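Long-range contacts in tryptophan synthase alpha-subunit (Pyrococcus furiosus, PDB 1GEQ), which catalyses the aldol cleavage of indoleglycerol phosphate to indole and glyceraldehyde 3-phosphate, part of the last step of tryptophan biosynthesis: residues A[7-12]-A[33-38]; A[193-198]-A[216-221]; A[83-88]-A[107-112]. All blocks are in the same frame, centred on the assembly; numbering follows the deposited sequence.

In the fold
From the N terminus, strand 6-12 runs into helix 18-28 and returns as strand 35-38, and interaction 1 closes that first beta-alpha-beta unit. Interaction 3 follows, bringing 107-112 back beside strand 83-87 after a largely helical excursion. Interaction 2 comes last, joining strands 194-197 and 216-219 across helix 203-211. The three loops lie in series; none nests in or crosses another. All belong to one closed, eight-stranded parallel TIM barrel. Interaction 1 touches both others: Ile-8 N lies 2.8 Å from Val-217 O, joining first strand to last, and Ile-35 O lies 2.8 Å from Val-84 N. Interactions 2 and 3 stay about 7 Å apart at their nearest atoms.

Interaction 1 (A[7-12]-A[33-38]); sequences LIPYLT and GAIELG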
ATOM      1  N   LEU A   7      10.607   5.277  -2.094  1.00 20.82           N
ATOM      2  CA  LEU A   7       9.974   5.222  -0.790  1.00 21.20           C
ATOM      3  C   LEU A   7       8.509   5.255  -1.195  1.00 20.07           C
ATOM      4  O   LEU A   7       8.112   6.050  -2.058  1.00 19.47           O
ATOM      5  CB  LEU A   7      10.334   6.448   0.054  1.00 24.90           C
ATOM      6  CG  LEU A   7      10.532   6.141   1.536  1.00 29.84           C
ATOM      7  CD1 LEU A   7      11.752   5.248   1.689  1.00 33.17           C
ATOM      8  CD2 LEU A   7      10.716   7.428   2.330  1.00 32.98           C
ATOM      9  N   ILE A   8       7.707   4.385  -0.589  1.00 18.14           N
ATOM     10  CA  ILE A   8       6.295   4.290  -0.924  1.00 17.09           C
ATOM     11  C   ILE A   8       5.454   4.514   0.323  1.00 20.70           C
ATOM     12  O   ILE A   8       5.311   3.620   1.152  1.00 17.32           O
ATOM     13  CB  ILE A   8       5.983   2.890  -1.505  1.00 18.00           C
ATOM     14  CG1 ILE A   8       6.873   2.641  -2.731  1.00 18.26           C
ATOM     15  CG2 ILE A   8       4.498   2.767  -1.842  1.00 19.10           C
ATOM     16  CD1 ILE A   8       6.941   1.182  -3.153  1.00 18.73           C
ATOM     17  N   PRO A   9       4.892   5.724   0.472  1.00 22.39           N
ATOM     18  CA  PRO A   9       4.073   5.979   1.658  1.00 21.52           C
ATOM     19  C   PRO A   9       2.751   5.218   1.612  1.00 22.01           C
ATOM     20  O   PRO A   9       2.192   4.982   0.532  1.00 21.85           O
ATOM     21  CB  PRO A   9       3.840   7.496   1.609  1.00 21.55           C
ATOM     22  CG  PRO A   9       4.958   8.028   0.707  1.00 23.45           C
ATOM     23  CD  PRO A   9       5.068   6.942  -0.334  1.00 22.05           C
ATOM     24  N   TYR A  10       2.272   4.810   2.784  1.00 20.29           N
ATOM     25  CA  TYR A  10       0.973   4.161   2.895  1.00 20.13           C
ATOM     26  C   TYR A  10       0.190   5.090   3.821  1.00 19.13           C
ATOM     27  O   TYR A  10       0.721   5.534   4.841  1.00 19.90           O
ATOM     28  CB  TYR A  10       1.040   2.785   3.569  1.00 19.18           C
ATOM     29  CG  TYR A  10      -0.328   2.367   4.084  1.00 20.89           C
ATOM     30  CD1 TYR A  10      -1.241   1.709   3.258  1.00 21.46           C
ATOM     31  CD2 TYR A  10      -0.759   2.762   5.361  1.00 21.74           C
ATOM     32  CE1 TYR A  10      -2.552   1.465   3.679  1.00 19.52           C
ATOM     33  CE2 TYR A  10      -2.062   2.527   5.786  1.00 20.89           C
ATOM     34  CZ  TYR A  10      -2.957   1.885   4.942  1.00 23.52           C
ATOM     35  OH  TYR A  10      -4.264   1.701   5.352  1.00 22.25           O
ATOM     36  N   LEU A  11      -1.055   5.384   3.463  1.00 17.13           N
ATOM     37  CA  LEU A  11      -1.914   6.237   4.286  1.00 20.11           C
ATOM     38  C   LEU A  11      -3.314   5.657   4.237  1.00 18.19           C
ATOM     39  O   LEU A  11      -3.719   5.104   3.217  1.00 19.91           O
ATOM     40  CB  LEU A  11      -1.969   7.674   3.739  1.00 23.54           C
ATOM     41  CG  LEU A  11      -0.721   8.555   3.769  1.00 28.49           C
ATOM     42  CD1 LEU A  11      -1.034   9.891   3.118  1.00 29.41           C
ATOM     43  CD2 LEU A  11      -0.271   8.764   5.201  1.00 29.25           C
ATOM     44  N   THR A  12      -4.057   5.777   5.332  1.00 20.15           N
ATOM     45  CA  THR A  12      -5.422   5.277   5.340  1.00 19.02           C
ATOM     46  C   THR A  12      -6.353   6.405   4.877  1.00 20.26           C
ATOM     47  O   THR A  12      -6.268   7.531   5.378  1.00 18.70           O
ATOM     48  CB  THR A  12      -5.832   4.806   6.749  1.00 20.15           C
ATOM     49  OG1 THR A  12      -4.989   3.712   7.143  1.00 21.79           O
ATOM     50  CG2 THR A  12      -7.290   4.355   6.765  1.00 22.06           C
ATOM     51  N   GLY A  33       7.770   7.450  -4.702  1.00 23.06           N
ATOM     52  CA  GLY A  33       7.970   6.798  -5.988  1.00 21.96           C
ATOM     53  C   GLY A  33       6.626   6.203  -6.369  1.00 22.46           C
ATOM     54  O   GLY A  33       6.340   5.955  -7.534  1.00 20.95           O
ATOM     55  N   ALA A  34       5.799   5.976  -5.352  1.00 19.38           N
ATOM     56  CA  ALA A  34       4.461   5.437  -5.514  1.00 18.22           C
ATOM     57  C   ALA A  34       3.738   5.646  -4.187  1.00 19.06           C
ATOM     58  O   ALA A  34       4.375   5.897  -3.169  1.00 20.22           O
ATOM     59  CB  ALA A  34       4.509   3.950  -5.859  1.00 21.53           C
ATOM     60  N   ILE A  35       2.415   5.538  -4.212  1.00 19.25           N
ATOM     61  CA  ILE A  35       1.607   5.732  -3.012  1.00 22.35           C
ATOM     62  C   ILE A  35       0.569   4.621  -2.812  1.00 20.04           C
ATOM     63  O   ILE A  35      -0.108   4.221  -3.757  1.00 24.09           O
ATOM     64  CB  ILE A  35       0.866   7.088  -3.089  1.00 24.97           C
ATOM     65  CG1 ILE A  35       1.884   8.228  -3.020  1.00 26.51           C
ATOM     66  CG2 ILE A  35      -0.157   7.201  -1.968  1.00 25.46           C
ATOM     67  CD1 ILE A  35       1.298   9.598  -3.321  1.00 29.86           C
ATOM     68  N   GLU A  36       0.466   4.120  -1.586  1.00 19.42           N
ATOM     69  CA  GLU A  36      -0.523   3.092  -1.254  1.00 19.77           C
ATOM     70  C   GLU A  36      -1.601   3.793  -0.433  1.00 19.22           C
ATOM     71  O   GLU A  36      -1.311   4.366   0.615  1.00 20.24           O
ATOM     72  CB  GLU A  36       0.094   1.961  -0.416  1.00 20.42           C
ATOM     73  CG  GLU A  36       0.868   0.912  -1.221  1.00 24.99           C
ATOM     74  CD  GLU A  36       1.344  -0.248  -0.362  1.00 29.12           C
ATOM     75  OE1 GLU A  36       1.951  -1.195  -0.908  1.00 28.04           O
ATOM     76  OE2 GLU A  36       1.105  -0.218   0.865  1.00 27.24           O
ATOM     77  N   LEU A  37      -2.834   3.760  -0.922  1.00 19.91           N
ATOM     78  CA  LEU A  37      -3.949   4.397  -0.227  1.00 21.03           C
ATOM     79  C   LEU A  37      -4.866   3.298   0.285  1.00 20.39           C
ATOM     80  O   LEU A  37      -5.454   2.550  -0.505  1.00 19.95           O
ATOM     81  CB  LEU A  37      -4.721   5.310  -1.186  1.00 21.72           C
ATOM     82  CG  LEU A  37      -5.872   6.138  -0.595  1.00 26.50           C
ATOM     83  CD1 LEU A  37      -5.332   7.102   0.448  1.00 26.83           C
ATOM     84  CD2 LEU A  37      -6.583   6.906  -1.709  1.00 27.29           C
ATOM     85  N   GLY A  38      -4.994   3.207   1.604  1.00 21.57           N
ATOM     86  CA  GLY A  38      -5.821   2.163   2.184  1.00 20.35           C
ATOM     87  C   GLY A  38      -7.270   2.532   2.438  1.00 22.89           C
ATOM     88  O   GLY A  38      -7.577   3.609   2.955  1.00 23.70           O
TER
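Tyr-10 and Glu-36 sit side by side where the first two parallel strands of the TIM barrel, 6-12 and 35-38, run together after the crossover through helix 18-28. The strand axes approach to 4.7 Å with 17° between their directions, and the bridges pair Tyr-10 with Glu-36, Leu-11 with Leu-37 and Thr-12 with Gly-38.

Backbone hydrogen bonds carry this register. Pro-9 O accepts from Glu-36 N at 2.9 Å, Glu-36 O accepts from Leu-11 N, and Leu-11 O receives Gly-38 N at 2.8 Å in the carbonyl plane. Ahead of strand 35-38, Gly-33 N already donates to Leu-7 O. Within the paired strands, Tyr-10 CA makes a CA-H...O contact of 3.2 Å with Glu-36 O, the carbonyl that also takes Leu-11 N.

Apolar contacts are fewer. Ile-8 CG1 meets Ala-34 CB at 4.1 Å, while Leu-11 and Ile-35 both pack on Leu-25 of helix 18-28.

The polar side chains lie on the face that also bears Val-218. Glu-36, an active-site proton acceptor, has an extended chain beyond CG, and its carboxylate plane stands 84° from the Tyr-10 ring, with OE2 3.9 Å from Tyr-10 CD1. The ring carries its hydroxyl along the strand because CG is anti to the backbone N (chi1 161°). There it passes beside Gly-38, where a beta carbon would clash with the hydroxyl. Tyr-10 OH lies 3.6 Å from Gly-38 CA and hydrogen-bonds Thr-12 OG1 at 2.8 Å, an oxygen also bonded to Ser-54 OG.

Interaction 2 (A[193-198]-A[216-221]); sequences KVAVGF and GVVVGS
The last beta-alpha-beta unit of the TIM barrel ends in this contact, where Val-196 of strand 194-197 meets Val-217 and Val-218 of strand 216-219 after the crossover through helix 203-211. The two strands run parallel, their axes 4.6 Å apart at closest and inclined by 30°, and the bridges pair Ala-195 with Gly-216 and Val-196 with Val-217.

Three backbone hydrogen bonds fix the register. Gly-216 N donates to Val-194 O and Val-196 N to Gly-216 O; Val-218 N then reaches Val-196 O at 2.8 Å, the shortest of the three. Beside them Ala-195 CA makes a CA-H...O contact of 3.1 Å with Gly-216 O, which thus receives two approaches from the neighbouring strand.

Val-196 and Val-217 point to the helix-covered side, where they pack on Leu-209 and Leu-210 respectively, and their CG2 methyls meet at 4.3 Å. On this same side one face of the Phe-198 ring meets Val-196, whose CB sits 3.7 Å above the ring centre. On the opposite face of the sheet, Ala-195 CB meets Val-218 CG2. Val-218 also touches Ile-8, Tyr-10 and Glu-36, so it places an apolar side chain against the active-site glutamate. With CG1 anti to the backbone N (chi1 172°), Val-218 keeps CG2 on the side of Val-196 O, 3.9 Å away, while its CB comes to 3.5 Å from that oxygen.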
ATOM      1  N   LYS A 193       9.054  -6.341  -9.766  1.00 17.29           N
ATOM      2  CA  LYS A 193       9.772  -5.591  -8.747  1.00 16.00           C
ATOM      3  C   LYS A 193       9.117  -5.969  -7.423  1.00 14.76           C
ATOM      4  O   LYS A 193       7.969  -6.418  -7.401  1.00 13.68           O
ATOM      5  CB  LYS A 193       9.646  -4.084  -8.973  1.00 16.12           C
ATOM      6  CG  LYS A 193      10.375  -3.593 -10.225  1.00 21.98           C
ATOM      7  CD  LYS A 193      10.500  -2.076 -10.214  1.00 20.90           C
ATOM      8  CE  LYS A 193      11.389  -1.585 -11.364  1.00 21.58           C
ATOM      9  NZ  LYS A 193      11.894  -0.201 -11.108  1.00 18.10           N
ATOM     10  N   VAL A 194       9.847  -5.793  -6.333  1.00 15.77           N
ATOM     11  CA  VAL A 194       9.337  -6.132  -5.012  1.00 18.92           C
ATOM     12  C   VAL A 194       9.415  -4.922  -4.094  1.00 18.91           C
ATOM     13  O   VAL A 194      10.405  -4.192  -4.104  1.00 19.61           O
ATOM     14  CB  VAL A 194      10.171  -7.286  -4.367  1.00 19.16           C
ATOM     15  CG1 VAL A 194       9.742  -7.507  -2.932  1.00 23.28           C
ATOM     16  CG2 VAL A 194      10.001  -8.565  -5.173  1.00 19.83           C
ATOM     17  N   ALA A 195       8.363  -4.713  -3.309  1.00 16.28           N
ATOM     18  CA  ALA A 195       8.334  -3.625  -2.342  1.00 18.39           C
ATOM     19  C   ALA A 195       8.132  -4.334  -1.004  1.00 17.15           C
ATOM     20  O   ALA A 195       7.464  -5.379  -0.948  1.00 19.46           O
ATOM     21  CB  ALA A 195       7.161  -2.676  -2.633  1.00 18.73           C
ATOM     22  N   VAL A 196       8.720  -3.801   0.057  1.00 15.83           N
ATOM     23  CA  VAL A 196       8.589  -4.423   1.372  1.00 15.43           C
ATOM     24  C   VAL A 196       7.936  -3.492   2.394  1.00 15.73           C
ATOM     25  O   VAL A 196       8.186  -2.286   2.406  1.00 15.14           O
ATOM     26  CB  VAL A 196       9.967  -4.845   1.937  1.00 15.08           C
ATOM     27  CG1 VAL A 196      10.629  -5.866   1.010  1.00 14.65           C
ATOM     28  CG2 VAL A 196      10.865  -3.603   2.097  1.00 14.11           C
ATOM     29  N   GLY A 197       7.085  -4.077   3.234  1.00 17.21           N
ATOM     30  CA  GLY A 197       6.414  -3.329   4.286  1.00 17.22           C
ATOM     31  C   GLY A 197       6.718  -4.117   5.540  1.00 17.68           C
ATOM     32  O   GLY A 197       5.926  -4.961   5.969  1.00 18.92           O
ATOM     33  N   PHE A 198       7.895  -3.866   6.101  1.00 15.41           N
ATOM     34  CA  PHE A 198       8.351  -4.583   7.278  1.00 19.86           C
ATOM     35  C   PHE A 198       8.319  -3.767   8.569  1.00 21.31           C
ATOM     36  O   PHE A 198       8.938  -4.160   9.555  1.00 22.79           O
ATOM     37  CB  PHE A 198       9.779  -5.085   7.038  1.00 17.52           C
ATOM     38  CG  PHE A 198       9.907  -6.119   5.934  1.00 15.94           C
ATOM     39  CD1 PHE A 198      11.155  -6.399   5.384  1.00 17.97           C
ATOM     40  CD2 PHE A 198       8.807  -6.854   5.496  1.00 17.47           C
ATOM     41  CE1 PHE A 198      11.309  -7.401   4.426  1.00 19.53           C
ATOM     42  CE2 PHE A 198       8.948  -7.852   4.541  1.00 16.30           C
ATOM     43  CZ  PHE A 198      10.203  -8.129   4.002  1.00 21.50           C
ATOM     44  N   GLY A 216      11.596  -1.301  -3.676  1.00 15.60           N
ATOM     45  CA  GLY A 216      10.894  -0.206  -3.027  1.00 16.15           C
ATOM     46  C   GLY A 216      10.616  -0.529  -1.566  1.00 16.23           C
ATOM     47  O   GLY A 216      10.468  -1.692  -1.201  1.00 14.59           O
ATOM     48  N   VAL A 217      10.559   0.511  -0.741  1.00 17.74           N
ATOM     49  CA  VAL A 217      10.303   0.347   0.684  1.00 16.72           C
ATOM     50  C   VAL A 217       9.041   1.125   1.062  1.00 16.99           C
ATOM     51  O   VAL A 217       8.964   2.344   0.875  1.00 18.87           O
ATOM     52  CB  VAL A 217      11.502   0.853   1.532  1.00 21.11           C
ATOM     53  CG1 VAL A 217      11.232   0.623   3.032  1.00 21.08           C
ATOM     54  CG2 VAL A 217      12.781   0.117   1.115  1.00 19.83           C
ATOM     55  N   VAL A 218       8.036   0.411   1.559  1.00 17.88           N
ATOM     56  CA  VAL A 218       6.788   1.047   1.967  1.00 16.81           C
ATOM     57  C   VAL A 218       6.967   1.591   3.386  1.00 19.26           C
ATOM     58  O   VAL A 218       7.640   0.978   4.214  1.00 18.42           O
ATOM     59  CB  VAL A 218       5.610   0.035   1.932  1.00 18.07           C
ATOM     60  CG1 VAL A 218       4.350   0.656   2.542  1.00 18.99           C
ATOM     61  CG2 VAL A 218       5.330  -0.376   0.493  1.00 17.75           C
ATOM     62  N   VAL A 219       6.402   2.766   3.645  1.00 20.15           N
ATOM     63  CA  VAL A 219       6.486   3.373   4.970  1.00 21.25           C
ATOM     64  C   VAL A 219       5.043   3.675   5.351  1.00 20.13           C
ATOM     65  O   VAL A 219       4.424   4.599   4.820  1.00 18.84           O
ATOM     66  CB  VAL A 219       7.315   4.682   4.963  1.00 23.71           C
ATOM     67  CG1 VAL A 219       7.446   5.232   6.390  1.00 23.58           C
ATOM     68  CG2 VAL A 219       8.717   4.405   4.384  1.00 25.29           C
ATOM     69  N   GLY A 220       4.510   2.866   6.256  1.00 18.32           N
ATOM     70  CA  GLY A 220       3.138   3.040   6.666  1.00 20.09           C
ATOM     71  C   GLY A 220       2.936   3.351   8.136  1.00 20.43           C
ATOM     72  O   GLY A 220       2.593   4.480   8.478  1.00 18.15           O
ATOM     73  N   SER A 221       3.151   2.362   8.999  1.00 19.82           N
ATOM     74  CA  SER A 221       2.949   2.551  10.433  1.00 23.72           C
ATOM     75  C   SER A 221       3.692   3.759  10.998  1.00 22.87           C
ATOM     76  O   SER A 221       3.168   4.457  11.859  1.00 22.54           O
ATOM     77  CB  SER A 221       3.346   1.276  11.195  1.00 24.78           C
ATOM     78  OG  SER A 221       4.712   0.966  11.009  1.00 31.35           O
TER

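Interaction 3 (A[83-88]-A[107-112]); sequences IVLMTY and SGVDGI
Asp-110 brings its carboxylate to the start of strand 83-87, where OD1 takes the N-H of Ile-83 at 2.7 Å on its anti lone pair, the one away from OD2. Its CG lies anti to the carbonyl carbon (chi1 -55°), which keeps the group beside its own backbone N; that N-H in turn donates to Ile-83 O. The same carbonyl also accepts from Gly-111 N at 3.1 Å, so two donors grip it. Arg-76 of helix 65-76 forms a salt bridge with OD1, and a lysine in place of Asp-110 would probably leave Ile-83 N without its acceptor and Arg-76 without its carboxylate partner, with a second positive charge set close by.

Leu-85 and Val-109 cross at about a right angle, Leu-85 CB lying 4.1 Å from Val-109 CG1. They lie in the layer between sheet and helices of the TIM barrel, where Phe-69 and Phe-100 also pack on Leu-85. Here the third and fourth parallel strands pair, Val-84 with Gly-111 and Leu-85 with Ile-112. Leu-85 N donates to Gly-111 O at 2.9 Å. Ile-112, its CG1 anti to the backbone N (chi1 -175°), lays that carbon 3.6 Å from Leu-85 O.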
ATOM      1  N   ILE A  83      -0.585   5.313  -8.065  1.00 22.70           N
ATOM      2  CA  ILE A  83      -1.411   5.100  -6.885  1.00 23.29           C
ATOM      3  C   ILE A  83      -1.894   3.660  -6.848  1.00 24.14           C
ATOM      4  O   ILE A  83      -2.431   3.152  -7.840  1.00 23.30           O
ATOM      5  CB  ILE A  83      -2.681   5.999  -6.896  1.00 26.53           C
ATOM      6  CG1 ILE A  83      -2.329   7.441  -6.520  1.00 27.81           C
ATOM      7  CG2 ILE A  83      -3.732   5.432  -5.944  1.00 25.72           C
ATOM      8  CD1 ILE A  83      -1.946   7.629  -5.068  1.00 30.21           C
ATOM      9  N   VAL A  84      -1.704   3.007  -5.707  1.00 22.71           N
ATOM     10  CA  VAL A  84      -2.165   1.640  -5.536  1.00 21.81           C
ATOM     11  C   VAL A  84      -3.219   1.678  -4.433  1.00 22.56           C
ATOM     12  O   VAL A  84      -2.949   2.122  -3.319  1.00 22.87           O
ATOM     13  CB  VAL A  84      -1.026   0.684  -5.088  1.00 22.34           C
ATOM     14  CG1 VAL A  84      -1.604  -0.691  -4.799  1.00 23.64           C
ATOM     15  CG2 VAL A  84       0.045   0.589  -6.163  1.00 24.02           C
ATOM     16  N   LEU A  85      -4.422   1.232  -4.756  1.00 23.28           N
ATOM     17  CA  LEU A  85      -5.495   1.207  -3.781  1.00 23.56           C
ATOM     18  C   LEU A  85      -5.388  -0.114  -3.020  1.00 23.59           C
ATOM     19  O   LEU A  85      -5.300  -1.184  -3.630  1.00 23.04           O
ATOM     20  CB  LEU A  85      -6.838   1.298  -4.505  1.00 27.80           C
ATOM     21  CG  LEU A  85      -7.974   2.059  -3.813  1.00 30.42           C
ATOM     22  CD1 LEU A  85      -7.533   3.484  -3.520  1.00 28.09           C
ATOM     23  CD2 LEU A  85      -9.200   2.053  -4.713  1.00 27.21           C
ATOM     24  N   MET A  86      -5.368  -0.038  -1.691  1.00 23.13           N
ATOM     25  CA  MET A  86      -5.278  -1.234  -0.856  1.00 26.15           C
ATOM     26  C   MET A  86      -6.623  -1.425  -0.152  1.00 26.59           C
ATOM     27  O   MET A  86      -7.153  -0.495   0.468  1.00 25.39           O
ATOM     28  CB  MET A  86      -4.150  -1.080   0.167  1.00 29.86           C
ATOM     29  CG  MET A  86      -3.839  -2.347   0.943  1.00 41.25           C
ATOM     30  SD  MET A  86      -2.440  -2.135   2.069  1.00 50.74           S
ATOM     31  CE  MET A  86      -2.679  -3.518   3.215  1.00 50.74           C
ATOM     32  N   THR A  87      -7.174  -2.628  -0.233  1.00 25.16           N
ATOM     33  CA  THR A  87      -8.478  -2.863   0.370  1.00 25.75           C
ATOM     34  C   THR A  87      -8.730  -4.312   0.741  1.00 25.52           C
ATOM     35  O   THR A  87      -8.076  -5.221   0.233  1.00 22.51           O
ATOM     36  CB  THR A  87      -9.600  -2.444  -0.611  1.00 25.85           C
ATOM     37  OG1 THR A  87     -10.884  -2.571   0.018  1.00 25.52           O
ATOM     38  CG2 THR A  87      -9.568  -3.338  -1.840  1.00 24.24           C
ATOM     39  N   TYR A  88      -9.689  -4.512   1.636  1.00 25.60           N
ATOM     40  CA  TYR A  88     -10.096  -5.852   2.017  1.00 25.16           C
ATOM     41  C   TYR A  88     -11.158  -6.213   0.974  1.00 25.88           C
ATOM     42  O   TYR A  88     -11.677  -5.325   0.293  1.00 24.03           O
ATOM     43  CB  TYR A  88     -10.663  -5.861   3.439  1.00 23.57           C
ATOM     44  CG  TYR A  88      -9.568  -5.924   4.475  1.00 24.77           C
ATOM     45  CD1 TYR A  88      -8.749  -4.820   4.726  1.00 22.59           C
ATOM     46  CD2 TYR A  88      -9.310  -7.106   5.165  1.00 25.41           C
ATOM     47  CE1 TYR A  88      -7.704  -4.895   5.637  1.00 24.94           C
ATOM     48  CE2 TYR A  88      -8.260  -7.190   6.082  1.00 25.27           C
ATOM     49  CZ  TYR A  88      -7.463  -6.086   6.310  1.00 25.23           C
ATOM     50  OH  TYR A  88      -6.435  -6.174   7.223  1.00 25.16           O
ATOM     51  N   SER A 107     -11.144   6.912 -11.827  1.00 39.35           N
ATOM     52  CA  SER A 107     -10.657   7.945 -10.916  1.00 38.82           C
ATOM     53  C   SER A 107      -9.163   8.226 -11.066  1.00 37.35           C
ATOM     54  O   SER A 107      -8.682   9.284 -10.657  1.00 36.17           O
ATOM     55  CB  SER A 107     -10.953   7.541  -9.471  1.00 42.01           C
ATOM     56  OG  SER A 107     -12.335   7.293  -9.291  1.00 45.93           O
ATOM     57  N   GLY A 108      -8.432   7.275 -11.636  1.00 34.53           N
ATOM     58  CA  GLY A 108      -7.003   7.459 -11.819  1.00 33.70           C
ATOM     59  C   GLY A 108      -6.122   6.475 -11.063  1.00 31.22           C
ATOM     60  O   GLY A 108      -4.907   6.672 -10.966  1.00 29.30           O
ATOM     61  N   VAL A 109      -6.731   5.419 -10.526  1.00 30.79           N
ATOM     62  CA  VAL A 109      -5.992   4.398  -9.779  1.00 29.40           C
ATOM     63  C   VAL A 109      -5.178   3.536 -10.751  1.00 28.81           C
ATOM     64  O   VAL A 109      -5.687   3.114 -11.782  1.00 27.41           O
ATOM     65  CB  VAL A 109      -6.950   3.480  -8.985  1.00 29.43           C
ATOM     66  CG1 VAL A 109      -6.174   2.308  -8.374  1.00 25.81           C
ATOM     67  CG2 VAL A 109      -7.644   4.286  -7.890  1.00 28.69           C
ATOM     68  N   ASP A 110      -3.923   3.264 -10.410  1.00 29.34           N
ATOM     69  CA  ASP A 110      -3.066   2.465 -11.282  1.00 28.03           C
ATOM     70  C   ASP A 110      -3.042   0.978 -10.941  1.00 28.82           C
ATOM     71  O   ASP A 110      -3.080   0.123 -11.831  1.00 24.62           O
ATOM     72  CB  ASP A 110      -1.648   3.020 -11.245  1.00 30.63           C
ATOM     73  CG  ASP A 110      -1.600   4.487 -11.600  1.00 33.94           C
ATOM     74  OD1 ASP A 110      -1.377   5.315 -10.693  1.00 33.13           O
ATOM     75  OD2 ASP A 110      -1.802   4.807 -12.788  1.00 36.07           O
ATOM     76  N   GLY A 111      -2.983   0.672  -9.651  1.00 26.16           N
ATOM     77  CA  GLY A 111      -2.946  -0.718  -9.244  1.00 26.23           C
ATOM     78  C   GLY A 111      -3.831  -0.991  -8.052  1.00 25.31           C
ATOM     79  O   GLY A 111      -4.283  -0.063  -7.377  1.00 22.50           O
ATOM     80  N   ILE A 112      -4.086  -2.271  -7.796  1.00 25.24           N
ATOM     81  CA  ILE A 112      -4.923  -2.645  -6.669  1.00 25.40           C
ATOM     82  C   ILE A 112      -4.376  -3.848  -5.910  1.00 25.46           C
ATOM     83  O   ILE A 112      -3.829  -4.792  -6.490  1.00 19.10           O
ATOM     84  CB  ILE A 112      -6.365  -2.953  -7.109  1.00 28.09           C
ATOM     85  CG1 ILE A 112      -7.235  -3.214  -5.874  1.00 29.63           C
ATOM     86  CG2 ILE A 112      -6.382  -4.159  -8.037  1.00 29.29           C
ATOM     87  CD1 ILE A 112      -8.709  -2.956  -6.095  1.00 32.29           C
TER